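Local coordinates for lectin (Trichosanthes anguina, PDB 4HR6), which binds galactosides as a non-toxic seed lectin, a three-chain homologue of type II ribosome-inactivating proteins that carries ricin-like beta-trefoil domains, at residues N167-E170 with Q171-A174; D210-N213 with N214-W217; V218-A221 with D222-S226. All blocks are in the same frame, centred on the assembly; numbering follows the deposited sequence.

Contact 1. Residues N167-E170 with Q171-A174; sequences NKRE and QSWA
Gln171 packs against Lys168 in a tight turn, and with Ser172 and Trp173 it forms one of the QxW motifs of the ricin-type beta-trefoil. Its backbone N donates to Lys168 O at 3.1 Å with an angle of 153° at the hydrogen, the i to i+3 bond of the short 3-10 turn. Followed outward, Gln171 CB rests 3.5 Å from that same Lys168 O. CG, set anti to the carbonyl carbon (chi1 -66°), then lies 4.1 Å from Lys168 CD, where the extended lysine chain crosses it at a slant; Gln171 CD is 4.2 Å from the same Lys168 CD. At the tip the amide leaves the turn: NE2 donates to Glu163 O and Glu151 OE1, while OE1 accepts from Val165 N. Glutamine suits this buried place because one flat group both gives and receives, and these partners fix which way round the amide sits. The lysine ends in a salt bridge to Glu151, so both side chains meet the same carboxylate. Next along, Ser172 N donates to Arg169 O at 3.3 Å. Water 1 also donates to Arg169 O and links it to Ser172 O, 3.2 Å from the water. Ser172 OG and Arg169 NH2 both bond to Asp184, and the hydroxyl lies at the guanidinium edge, near its plane. The indole of Trp173 returns obliquely, placing CZ2 4.1 Å from Glu170 O.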
loop_
_atom_site.group_PDB
_atom_site.type_symbol
_atom_site.label_atom_id
_atom_site.label_comp_id
_atom_site.label_asym_id
_atom_site.label_seq_id
_atom_site.Cartn_x
_atom_site.Cartn_y
_atom_site.Cartn_z
ATOM N N ASN C 167 -11.042 18.253 -1.657
ATOM C CA ASN C 167 -11.329 19.036 -0.456
ATOM C C ASN C 167 -12.789 19.001 0.019
ATOM O O ASN C 167 -13.158 19.785 0.888
ATOM C CB ASN C 167 -10.887 20.501 -0.629
ATOM C CG ASN C 167 -9.425 20.633 -1.015
ATOM O OD1 ASN C 167 -8.593 19.804 -0.637
ATOM N ND2 ASN C 167 -9.100 21.690 -1.763
ATOM N N LYS C 168 -13.618 18.116 -0.535
ATOM C CA LYS C 168 -14.973 17.938 -0.020
ATOM C C LYS C 168 -14.897 17.133 1.282
ATOM O O LYS C 168 -14.380 16.008 1.307
ATOM C CB LYS C 168 -15.892 17.244 -1.023
ATOM C CG LYS C 168 -17.354 17.333 -0.610
ATOM C CD LYS C 168 -18.285 16.613 -1.563
ATOM C CE LYS C 168 -19.735 16.783 -1.133
ATOM N NZ LYS C 168 -20.661 16.436 -2.246
ATOM N N ARG C 169 -15.425 17.725 2.352
ATOM C CA ARG C 169 -15.221 17.232 3.714
ATOM C C ARG C 169 -15.833 15.859 3.915
ATOM O O ARG C 169 -15.282 15.036 4.631
ATOM C CB ARG C 169 -15.798 18.228 4.732
ATOM C CG ARG C 169 -15.145 19.608 4.706
ATOM C CD ARG C 169 -14.028 19.754 5.733
ATOM N NE ARG C 169 -13.124 18.600 5.755
ATOM C CZ ARG C 169 -12.237 18.350 6.718
ATOM N NH1 ARG C 169 -12.091 19.182 7.747
ATOM N NH2 ARG C 169 -11.476 17.263 6.645
ATOM N N GLU C 170 -16.943 15.610 3.235
ATOM C CA GLU C 170 -17.705 14.366 3.395
ATOM C C GLU C 170 -17.026 13.176 2.730
ATOM O O GLU C 170 -17.432 12.036 2.942
ATOM C CB GLU C 170 -19.111 14.507 2.784
ATOM C CG GLU C 170 -20.046 15.493 3.480
ATOM C CD GLU C 170 -19.734 16.948 3.184
ATOM O OE1 GLU C 170 -19.229 17.253 2.085
ATOM O OE2 GLU C 170 -19.992 17.796 4.061
ATOM N N GLN C 171 -16.032 13.462 1.890
ATOM C CA GLN C 171 -15.275 12.448 1.154
ATOM C C GLN C 171 -13.940 12.101 1.828
ATOM O O GLN C 171 -13.154 11.328 1.280
ATOM C CB GLN C 171 -15.060 12.915 -0.295
ATOM C CG GLN C 171 -16.370 13.007 -1.076
ATOM C CD GLN C 171 -16.188 13.163 -2.574
ATOM O OE1 GLN C 171 -15.120 13.551 -3.044
ATOM N NE2 GLN C 171 -17.247 12.867 -3.338
ATOM N N SER C 172 -13.708 12.645 3.023
ATOM C CA SER C 172 -12.459 12.436 3.743
ATOM C C SER C 172 -12.649 11.490 4.928
ATOM O O SER C 172 -13.532 11.693 5.786
ATOM C CB SER C 172 -11.867 13.771 4.187
ATOM O OG SER C 172 -10.725 13.568 5.004
ATOM N N TRP C 173 -11.814 10.455 4.952
ATOM C CA TRP C 173 -11.902 9.357 5.909
ATOM C C TRP C 173 -10.606 9.220 6.682
ATOM O O TRP C 173 -9.512 9.531 6.170
ATOM C CB TRP C 173 -12.208 8.060 5.175
ATOM C CG TRP C 173 -13.463 8.160 4.372
ATOM C CD1 TRP C 173 -13.574 8.506 3.062
ATOM C CD2 TRP C 173 -14.794 7.950 4.848
ATOM N NE1 TRP C 173 -14.896 8.509 2.678
ATOM C CE2 TRP C 173 -15.668 8.173 3.761
ATOM C CE3 TRP C 173 -15.336 7.595 6.090
ATOM C CZ2 TRP C 173 -17.057 8.049 3.878
ATOM C CZ3 TRP C 173 -16.714 7.462 6.204
ATOM C CH2 TRP C 173 -17.559 7.693 5.105
ATOM N N ALA C 174 -10.727 8.754 7.919
ATOM C CA ALA C 174 -9.589 8.579 8.785
ATOM C C ALA C 174 -9.476 7.116 9.147
ATOM O O ALA C 174 -10.413 6.532 9.698
ATOM C CB ALA C 174 -9.740 9.430 10.025
HETATM O O HOH W 1 -15.933 13.530 6.940
#

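Contact 2. Residues D210-N213 with N214-W217; sequences DGSN and NQRW
Another QxW motif of the ricin-type trefoil is made by Gln215, Arg216 and Trp217, and here its glutamine reaches back across a loop to Asp210. Asp210 N donates to Gln215 OE1 at 2.8 Å. The bond is nearly straight, 169° at the hydrogen, and it lies in the amide plane on a lone pair of the oxygen. To bring OE1 there, Gln215 CG is anti to the carbonyl carbon (chi1 -57°) and the chain runs on extended. Its NE2 serves Asn208 O and Thr192 OG1, so the amide is held on both sides and its rotation is settled.

Asp210 OD2 comes within 3.2 Å of Gln215 OE1, although both are acceptors; the donors of Ser212 probably ease that approach. Ser212 OG donates a hydrogen bond to Asp210 OD2, on its syn lone pair, at 2.5 Å, and Ser212 N adds a weak bond to the same oxygen. A small hydroxyl residue suits this spot, since it closes the bend round Gly211, whose positive phi favours glycine. Away from the carboxylate, Ser212 OG lies 3.2 Å from Asn214 OD1; Gln215 CG comes in at roughly a right angle to the Asp210 bond. The loop runs between strands 201-208 and 218-219; Asn214 and Gln215 lean on strand 189-194, and Trp217 NE1 donates to Val191 O of that strand.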
loop_
_atom_site.group_PDB
_atom_site.type_symbol
_atom_site.label_atom_id
_atom_site.label_comp_id
_atom_site.label_asym_id
_atom_site.label_seq_id
_atom_site.Cartn_x
_atom_site.Cartn_y
_atom_site.Cartn_z
ATOM N N ASP C 210 -18.212 1.536 18.345
ATOM C CA ASP C 210 -18.453 0.821 19.603
ATOM C C ASP C 210 -17.488 -0.353 19.818
ATOM O O ASP C 210 -17.749 -1.229 20.651
ATOM C CB ASP C 210 -19.911 0.337 19.665
ATOM C CG ASP C 210 -20.235 -0.709 18.602
ATOM O OD1 ASP C 210 -21.427 -0.871 18.265
ATOM O OD2 ASP C 210 -19.307 -1.370 18.094
ATOM N N GLY C 211 -16.391 -0.386 19.061
ATOM C CA GLY C 211 -15.352 -1.406 19.244
ATOM C C GLY C 211 -15.701 -2.826 18.825
ATOM O O GLY C 211 -15.001 -3.771 19.213
ATOM N N SER C 212 -16.747 -2.993 18.011
ATOM C CA SER C 212 -17.257 -4.334 17.669
ATOM C C SER C 212 -16.647 -4.937 16.389
ATOM O O SER C 212 -15.841 -4.302 15.710
ATOM C CB SER C 212 -18.788 -4.283 17.553
ATOM O OG SER C 212 -19.204 -3.348 16.566
ATOM N N ASN C 213 -17.062 -6.159 16.055
ATOM C CA ASN C 213 -16.511 -6.892 14.908
ATOM C C ASN C 213 -17.253 -6.687 13.570
ATOM O O ASN C 213 -17.269 -7.568 12.707
ATOM C CB ASN C 213 -16.443 -8.390 15.235
ATOM C CG ASN C 213 -17.813 -9.005 15.429
ATOM O OD1 ASN C 213 -18.793 -8.295 15.650
ATOM N ND2 ASN C 213 -17.887 -10.326 15.354
ATOM N N ASN C 214 -17.871 -5.532 13.397
ATOM C CA ASN C 214 -18.320 -5.129 12.075
ATOM C C ASN C 214 -17.943 -3.678 11.789
ATOM O O ASN C 214 -18.532 -3.046 10.927
ATOM C CB ASN C 214 -19.818 -5.371 11.934
ATOM C CG ASN C 214 -20.583 -4.985 13.179
ATOM O OD1 ASN C 214 -20.459 -3.857 13.677
ATOM N ND2 ASN C 214 -21.370 -5.925 13.706
ATOM N N GLN C 215 -16.942 -3.174 12.516
ATOM C CA GLN C 215 -16.353 -1.862 12.266
ATOM C C GLN C 215 -14.834 -1.975 11.998
ATOM O O GLN C 215 -14.103 -0.986 12.097
ATOM C CB GLN C 215 -16.620 -0.934 13.460
ATOM C CG GLN C 215 -18.094 -0.774 13.795
ATOM C CD GLN C 215 -18.347 0.241 14.895
ATOM O OE1 GLN C 215 -17.661 0.252 15.908
ATOM N NE2 GLN C 215 -19.341 1.097 14.696
ATOM N N ARG C 216 -14.371 -3.180 11.672
ATOM C CA ARG C 216 -12.935 -3.460 11.546
ATOM C C ARG C 216 -12.599 -3.953 10.156
ATOM O O ARG C 216 -13.084 -4.995 9.727
ATOM C CB ARG C 216 -12.456 -4.496 12.568
ATOM C CG ARG C 216 -10.930 -4.650 12.612
ATOM C CD ARG C 216 -10.431 -5.481 13.793
ATOM N NE ARG C 216 -9.148 -6.132 13.517
ATOM C CZ ARG C 216 -8.644 -7.168 14.194
ATOM N NH1 ARG C 216 -9.292 -7.719 15.224
ATOM N NH2 ARG C 216 -7.479 -7.676 13.835
ATOM N N TRP C 217 -11.716 -3.208 9.490
ATOM C CA TRP C 217 -11.412 -3.395 8.066
ATOM C C TRP C 217 -9.915 -3.502 7.823
ATOM O O TRP C 217 -9.138 -2.850 8.503
ATOM C CB TRP C 217 -11.944 -2.193 7.296
ATOM C CG TRP C 217 -13.373 -1.963 7.571
ATOM C CD1 TRP C 217 -13.923 -1.019 8.406
ATOM C CD2 TRP C 217 -14.456 -2.716 7.046
ATOM N NE1 TRP C 217 -15.282 -1.133 8.404
ATOM C CE2 TRP C 217 -15.637 -2.176 7.586
ATOM C CE3 TRP C 217 -14.544 -3.804 6.170
ATOM C CZ2 TRP C 217 -16.890 -2.676 7.270
ATOM C CZ3 TRP C 217 -15.788 -4.305 5.862
ATOM C CH2 TRP C 217 -16.945 -3.741 6.405
#

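Contact 3. Residues V218-A221 with D222-S226; sequences VFLA and DGSIS
Val218 and Ser226 form the hydrogen-bonded pair of a short antiparallel beta hairpin, closed by a type I turn from Leu220 to Gly223 with a G1 bulge at the glycine. Among the backbone bonds, Val218 N donates to Ser226 O at 2.7 Å, and the return bond, from Ser226 N to Val218 O, is almost straight at 175°. Nearer the bend, Leu220 N donates to Ser224 O at 3.3 Å, while Gly223 N donates to Leu220 O, closing the turn. Gly223 has a positive phi at which a CB would press on the preceding carbonyl, hence glycine. Water 2 donates to both Leu220 O and Ser224 O, bridging the two arms of the hairpin.

Polar side chains stiffen the bend. Asp222 OD1 takes two bonds, from Ser224 N at 2.9 Å, which makes an Asx turn, and from Ser224 OG at 2.6 Å on its syn side. Ser226 OG in turn donates to Ser224 OG at 2.7 Å, giving a relay of hydroxyls that ends on the carboxylate. Arg232 makes a salt bridge to Asp222 OD2 and a hydrogen bond to Ser226 OG.

The apolar contacts fall on two faces. Phe219 and Ile225, a non-hydrogen-bonded pair, lie side by side and point the same way. Ile225 CG1, anti to the carbonyl carbon (chi1 -61°), makes a CH-pi contact over the ring face, offset toward the rim and 4.0 Å from the Phe219 centroid; CD1 touches Phe219 CE2 at 3.5 Å. On the face of Val218 and Ser226, Leu220 CD1 rests against Ser226 CB. The side chains of Ile225 and Ser226 pack on Met235 and Ala234 of strand 234-237, with Trp260 also against Ile225, while Ala221 O accepts from Arg121 of a neighbouring lectin chain.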
loop_
_atom_site.group_PDB
_atom_site.type_symbol
_atom_site.label_atom_id
_atom_site.label_comp_id
_atom_site.label_asym_id
_atom_site.label_seq_id
_atom_site.Cartn_x
_atom_site.Cartn_y
_atom_site.Cartn_z
ATOM N N VAL C 218 -9.522 -4.305 6.836
ATOM C CA VAL C 218 -8.128 -4.348 6.402
ATOM C C VAL C 218 -8.002 -4.136 4.880
ATOM O O VAL C 218 -8.677 -4.800 4.070
ATOM C CB VAL C 218 -7.421 -5.647 6.860
ATOM C CG1 VAL C 218 -8.139 -6.891 6.361
ATOM C CG2 VAL C 218 -5.964 -5.651 6.419
ATOM N N PHE C 219 -7.131 -3.197 4.510
ATOM C CA PHE C 219 -6.775 -2.950 3.107
ATOM C C PHE C 219 -5.703 -3.930 2.686
ATOM O O PHE C 219 -4.574 -3.861 3.165
ATOM C CB PHE C 219 -6.260 -1.522 2.924
ATOM C CG PHE C 219 -7.321 -0.473 3.000
ATOM C CD1 PHE C 219 -7.928 -0.162 4.207
ATOM C CD2 PHE C 219 -7.705 0.225 1.866
ATOM C CE1 PHE C 219 -8.898 0.820 4.278
ATOM C CE2 PHE C 219 -8.675 1.214 1.933
ATOM C CZ PHE C 219 -9.273 1.508 3.141
ATOM N N LEU C 220 -6.039 -4.850 1.797
ATOM C CA LEU C 220 -5.103 -5.894 1.397
ATOM C C LEU C 220 -4.504 -5.641 -0.001
ATOM O O LEU C 220 -4.918 -4.734 -0.728
ATOM C CB LEU C 220 -5.801 -7.254 1.434
ATOM C CG LEU C 220 -6.326 -7.716 2.798
ATOM C CD1 LEU C 220 -7.158 -8.974 2.615
ATOM C CD2 LEU C 220 -5.221 -7.964 3.799
ATOM N N ALA C 221 -3.558 -6.486 -0.371
ATOM C CA ALA C 221 -2.814 -6.345 -1.625
ATOM C C ALA C 221 -3.634 -6.680 -2.869
ATOM O O ALA C 221 -3.212 -6.387 -3.972
ATOM C CB ALA C 221 -1.557 -7.211 -1.579
ATOM N N ASP C 222 -4.806 -7.291 -2.698
ATOM C CA ASP C 222 -5.691 -7.570 -3.843
ATOM C C ASP C 222 -6.576 -6.377 -4.176
ATOM O O ASP C 222 -7.452 -6.477 -5.013
ATOM C CB ASP C 222 -6.570 -8.794 -3.579
ATOM C CG ASP C 222 -7.450 -8.644 -2.351
ATOM O OD1 ASP C 222 -7.410 -7.589 -1.665
ATOM O OD2 ASP C 222 -8.177 -9.605 -2.066
ATOM N N GLY C 223 -6.363 -5.255 -3.507
ATOM C CA GLY C 223 -7.192 -4.072 -3.711
ATOM C C GLY C 223 -8.502 -4.071 -2.925
ATOM O O GLY C 223 -9.239 -3.101 -2.985
ATOM N N SER C 224 -8.793 -5.138 -2.178
ATOM C CA SER C 224 -10.037 -5.204 -1.391
ATOM C C SER C 224 -9.977 -4.383 -0.103
ATOM O O SER C 224 -8.892 -4.006 0.387
ATOM C CB SER C 224 -10.413 -6.653 -1.070
ATOM O OG SER C 224 -9.533 -7.262 -0.133
ATOM N N ILE C 225 -11.158 -4.041 0.404
ATOM C CA ILE C 225 -11.312 -3.579 1.780
ATOM C C ILE C 225 -12.076 -4.705 2.437
ATOM O O ILE C 225 -13.270 -4.883 2.167
ATOM C CB ILE C 225 -12.085 -2.270 1.865
ATOM C CG1 ILE C 225 -11.330 -1.177 1.108
ATOM C CG2 ILE C 225 -12.308 -1.870 3.318
ATOM C CD1 ILE C 225 -11.976 0.195 1.160
ATOM N N SER C 226 -11.375 -5.488 3.259
ATOM C CA SER C 226 -11.887 -6.756 3.764
ATOM C C SER C 226 -12.055 -6.811 5.287
ATOM O O SER C 226 -11.543 -5.963 6.017
ATOM C CB SER C 226 -10.955 -7.881 3.347
ATOM O OG SER C 226 -11.033 -8.100 1.957
HETATM O O HOH W 2 -6.717 -2.746 -0.612
#

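The three contacts follow one another along the second lectin domain. Contacts 1 and 2 both contain a QxW motif, a recurring sequence of this fold; their centres are 21 Å apart and their nearest atoms about 8 Å. Contact 3 begins directly after the tryptophan of contact 2, and the two pack together: Trp217 CE3 lies 3.7 Å from Ser226 O, and Trp217 CB is 4.0 Å from Ile225 CG2. Contacts 1 and 3 come no nearer than about 7 Å between nearest atoms. The side chain of Ser224 is about 11 Å from a bound methyl alpha-D-galactopyranoside, and no residue of the three contacts belongs to either sugar pocket.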